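Local atomic coordinates of dihydrodipicolinate synthase (Bacteroides thetaiotaomicron, PDB entry 4XKY), a protein that probably works as a Schiff-base lyase of the DapA family, whose members include dihydrodipicolinate synthase and N-acetylneuraminate lyase. Residues C264-D274 with R288-Q296. Residues are numbered along the deposited sequence; the frame is centred on the assembly and turned at random.
Sequences CALSLLGICSD and RGKIWKALQ
Leu268 plugs as a knob into a hole formed by Arg288, Ile291, Trp292 and Leu295, joining the C-terminal end of helix 257-268 to helix 285-298 in the helical C-terminal region that follows the TIM barrel. The axes of segments 264-268 and 288-296 cross at -69° and approach to 9.7 Å. Leu268 CD1 lies 3.8 Å from Trp292 CB, against the start of that side chain. Leu268 CD2 rests over one face of the Arg288 guanidinium, 3.5 Å from Arg288 NH2. Leu295 CD1 reaches the other helix at Leu268 CB and at Ala265 CB, 4.0 Å from the latter. Deeper in, Cys264 SG packs 3.7 Å from Arg288 CG and also meets Ile291 CB. Arg288 is extended from CG to NE, with CG anti to the backbone N (chi1 -179°), which carries its guanidinium past Leu268 to Ser267 and Asp274. Arg288 NH1 and NH2 both donate to Ser267 OG, which lies in the guanidinium plane; the bond from Arg288 NH1 is 3.2 Å. Arg288 NH1 also forms a salt bridge to Asp274 OD2 at 2.9 Å, with the carboxylate and guanidinium planes 71° apart. Beyond the pair, Ala265 and Ile291 touch loop residues Met214 and Val251, and neighbouring helix 24-36 covers Ile271 with Leu30 and His33.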
# COMPACT_ATOMS: atom_id res chain seq x y z
N CYS A 264 -19.95 22.00 7.55
CA CYS A 264 -20.64 23.04 6.81
C CYS A 264 -22.18 22.89 6.98
O CYS A 264 -22.90 23.85 7.34
CB CYS A 264 -20.25 22.97 5.34
SG CYS A 264 -20.92 24.31 4.38
N ALA A 265 -22.65 21.66 6.77
CA ALA A 265 -24.08 21.38 6.91
C ALA A 265 -24.58 21.69 8.32
O ALA A 265 -25.65 22.29 8.43
CB ALA A 265 -24.41 19.95 6.56
N LEU A 266 -23.82 21.29 9.34
CA LEU A 266 -24.17 21.58 10.74
C LEU A 266 -24.35 23.08 11.00
O LEU A 266 -25.28 23.49 11.72
CB LEU A 266 -23.17 20.96 11.74
CG LEU A 266 -23.20 19.42 11.82
CD1 LEU A 266 -22.06 18.90 12.67
CD2 LEU A 266 -24.50 18.83 12.34
N SER A 267 -23.49 23.88 10.39
CA SER A 267 -23.57 25.33 10.49
C SER A 267 -24.80 25.91 9.78
O SER A 267 -25.52 26.74 10.34
CB SER A 267 -22.29 25.97 9.95
OG SER A 267 -22.53 27.33 9.70
N LEU A 268 -25.05 25.43 8.56
CA LEU A 268 -26.20 25.85 7.78
C LEU A 268 -27.49 25.44 8.47
O LEU A 268 -28.48 26.15 8.41
CB LEU A 268 -26.14 25.25 6.38
CG LEU A 268 -25.14 25.93 5.45
CD1 LEU A 268 -24.88 25.03 4.27
CD2 LEU A 268 -25.68 27.29 4.99
N LEU A 269 -27.46 24.32 9.17
CA LEU A 269 -28.60 23.90 9.98
C LEU A 269 -28.79 24.65 11.31
O LEU A 269 -29.75 24.37 12.00
CB LEU A 269 -28.50 22.39 10.22
CG LEU A 269 -28.68 21.53 8.97
CD1 LEU A 269 -28.19 20.14 9.28
CD2 LEU A 269 -30.13 21.47 8.53
N GLY A 270 -27.94 25.62 11.66
CA GLY A 270 -28.08 26.36 12.93
C GLY A 270 -27.58 25.61 14.17
O GLY A 270 -27.82 26.04 15.28
N ILE A 271 -26.88 24.50 14.00
CA ILE A 271 -26.50 23.66 15.16
C ILE A 271 -25.17 24.09 15.79
O ILE A 271 -25.12 24.41 16.97
CB ILE A 271 -26.48 22.17 14.79
CG1 ILE A 271 -27.91 21.71 14.46
CG2 ILE A 271 -25.92 21.32 15.93
CD1 ILE A 271 -27.99 20.63 13.39
N CYS A 272 -24.10 24.14 15.00
CA CYS A 272 -22.81 24.55 15.53
C CYS A 272 -21.90 25.17 14.48
O CYS A 272 -22.23 25.23 13.31
CB CYS A 272 -22.11 23.38 16.24
SG CYS A 272 -21.60 22.04 15.14
N SER A 273 -20.77 25.67 14.94
CA SER A 273 -19.78 26.28 14.07
C SER A 273 -19.28 25.28 13.05
O SER A 273 -19.13 24.08 13.32
CB SER A 273 -18.60 26.78 14.88
OG SER A 273 -17.57 27.23 14.03
N ASP A 274 -19.03 25.78 11.85
CA ASP A 274 -18.43 24.94 10.82
C ASP A 274 -16.92 24.99 10.82
O ASP A 274 -16.27 24.42 9.93
CB ASP A 274 -18.94 25.35 9.43
CG ASP A 274 -18.83 26.85 9.18
OD1 ASP A 274 -18.46 27.63 10.09
OD2 ASP A 274 -19.10 27.27 8.04
N ARG A 288 -19.72 26.18 0.35
CA ARG A 288 -20.80 26.34 1.29
C ARG A 288 -22.13 26.47 0.54
O ARG A 288 -23.11 25.83 0.91
CB ARG A 288 -20.54 27.53 2.20
CG ARG A 288 -21.61 27.76 3.24
CD ARG A 288 -21.30 28.97 4.08
NE ARG A 288 -22.37 29.22 5.05
CZ ARG A 288 -22.46 28.65 6.25
NH1 ARG A 288 -21.55 27.77 6.66
NH2 ARG A 288 -23.47 28.99 7.05
N GLY A 289 -22.14 27.25 -0.54
CA GLY A 289 -23.29 27.34 -1.45
C GLY A 289 -23.75 26.00 -2.00
O GLY A 289 -24.94 25.72 -2.10
N LYS A 290 -22.80 25.15 -2.36
CA LYS A 290 -23.13 23.83 -2.87
C LYS A 290 -23.70 22.94 -1.80
O LYS A 290 -24.56 22.11 -2.08
CB LYS A 290 -21.91 23.13 -3.43
CG LYS A 290 -21.41 23.70 -4.73
CD LYS A 290 -20.39 22.77 -5.34
CE LYS A 290 -19.44 23.53 -6.24
NZ LYS A 290 -20.08 23.89 -7.53
N ILE A 291 -23.17 23.03 -0.59
CA ILE A 291 -23.67 22.20 0.47
C ILE A 291 -25.11 22.65 0.77
O ILE A 291 -25.95 21.82 0.95
CB ILE A 291 -22.77 22.25 1.74
CG1 ILE A 291 -21.42 21.59 1.46
CG2 ILE A 291 -23.46 21.57 2.91
CD1 ILE A 291 -21.41 20.09 1.46
N TRP A 292 -25.38 23.95 0.82
CA TRP A 292 -26.74 24.44 1.08
C TRP A 292 -27.74 23.90 0.03
O TRP A 292 -28.81 23.38 0.37
CB TRP A 292 -26.76 25.98 1.15
CG TRP A 292 -28.12 26.62 1.31
CD1 TRP A 292 -28.69 27.53 0.48
CD2 TRP A 292 -29.06 26.42 2.39
NE1 TRP A 292 -29.92 27.90 0.95
CE2 TRP A 292 -30.18 27.22 2.11
CE3 TRP A 292 -29.07 25.61 3.53
CZ2 TRP A 292 -31.32 27.26 2.96
CZ3 TRP A 292 -30.20 25.65 4.38
CH2 TRP A 292 -31.30 26.48 4.08
N LYS A 293 -27.37 24.00 -1.25
CA LYS A 293 -28.17 23.43 -2.35
C LYS A 293 -28.44 21.95 -2.15
O LYS A 293 -29.57 21.46 -2.33
CB LYS A 293 -27.42 23.62 -3.69
CG LYS A 293 -28.05 22.95 -4.90
CD LYS A 293 -29.44 23.52 -5.18
CE LYS A 293 -30.01 23.04 -6.51
NZ LYS A 293 -30.82 24.14 -7.10
N ALA A 294 -27.40 21.22 -1.80
CA ALA A 294 -27.56 19.81 -1.49
C ALA A 294 -28.57 19.59 -0.34
O ALA A 294 -29.40 18.67 -0.42
CB ALA A 294 -26.22 19.20 -1.12
N LEU A 295 -28.48 20.41 0.71
CA LEU A 295 -29.37 20.25 1.85
C LEU A 295 -30.80 20.54 1.46
O LEU A 295 -31.69 19.81 1.85
CB LEU A 295 -28.99 21.17 3.02
CG LEU A 295 -27.84 20.74 3.93
CD1 LEU A 295 -27.52 21.90 4.87
CD2 LEU A 295 -28.21 19.50 4.75
N GLN A 296 -31.01 21.58 0.65
CA GLN A 296 -32.36 21.90 0.20
C GLN A 296 -32.95 20.80 -0.69
O GLN A 296 -34.17 20.63 -0.73
CB GLN A 296 -32.37 23.20 -0.57
CG GLN A 296 -31.98 24.44 0.21
CD GLN A 296 -31.88 25.65 -0.72
OE1 GLN A 296 -31.12 25.63 -1.68
NE2 GLN A 296 -32.68 26.68 -0.45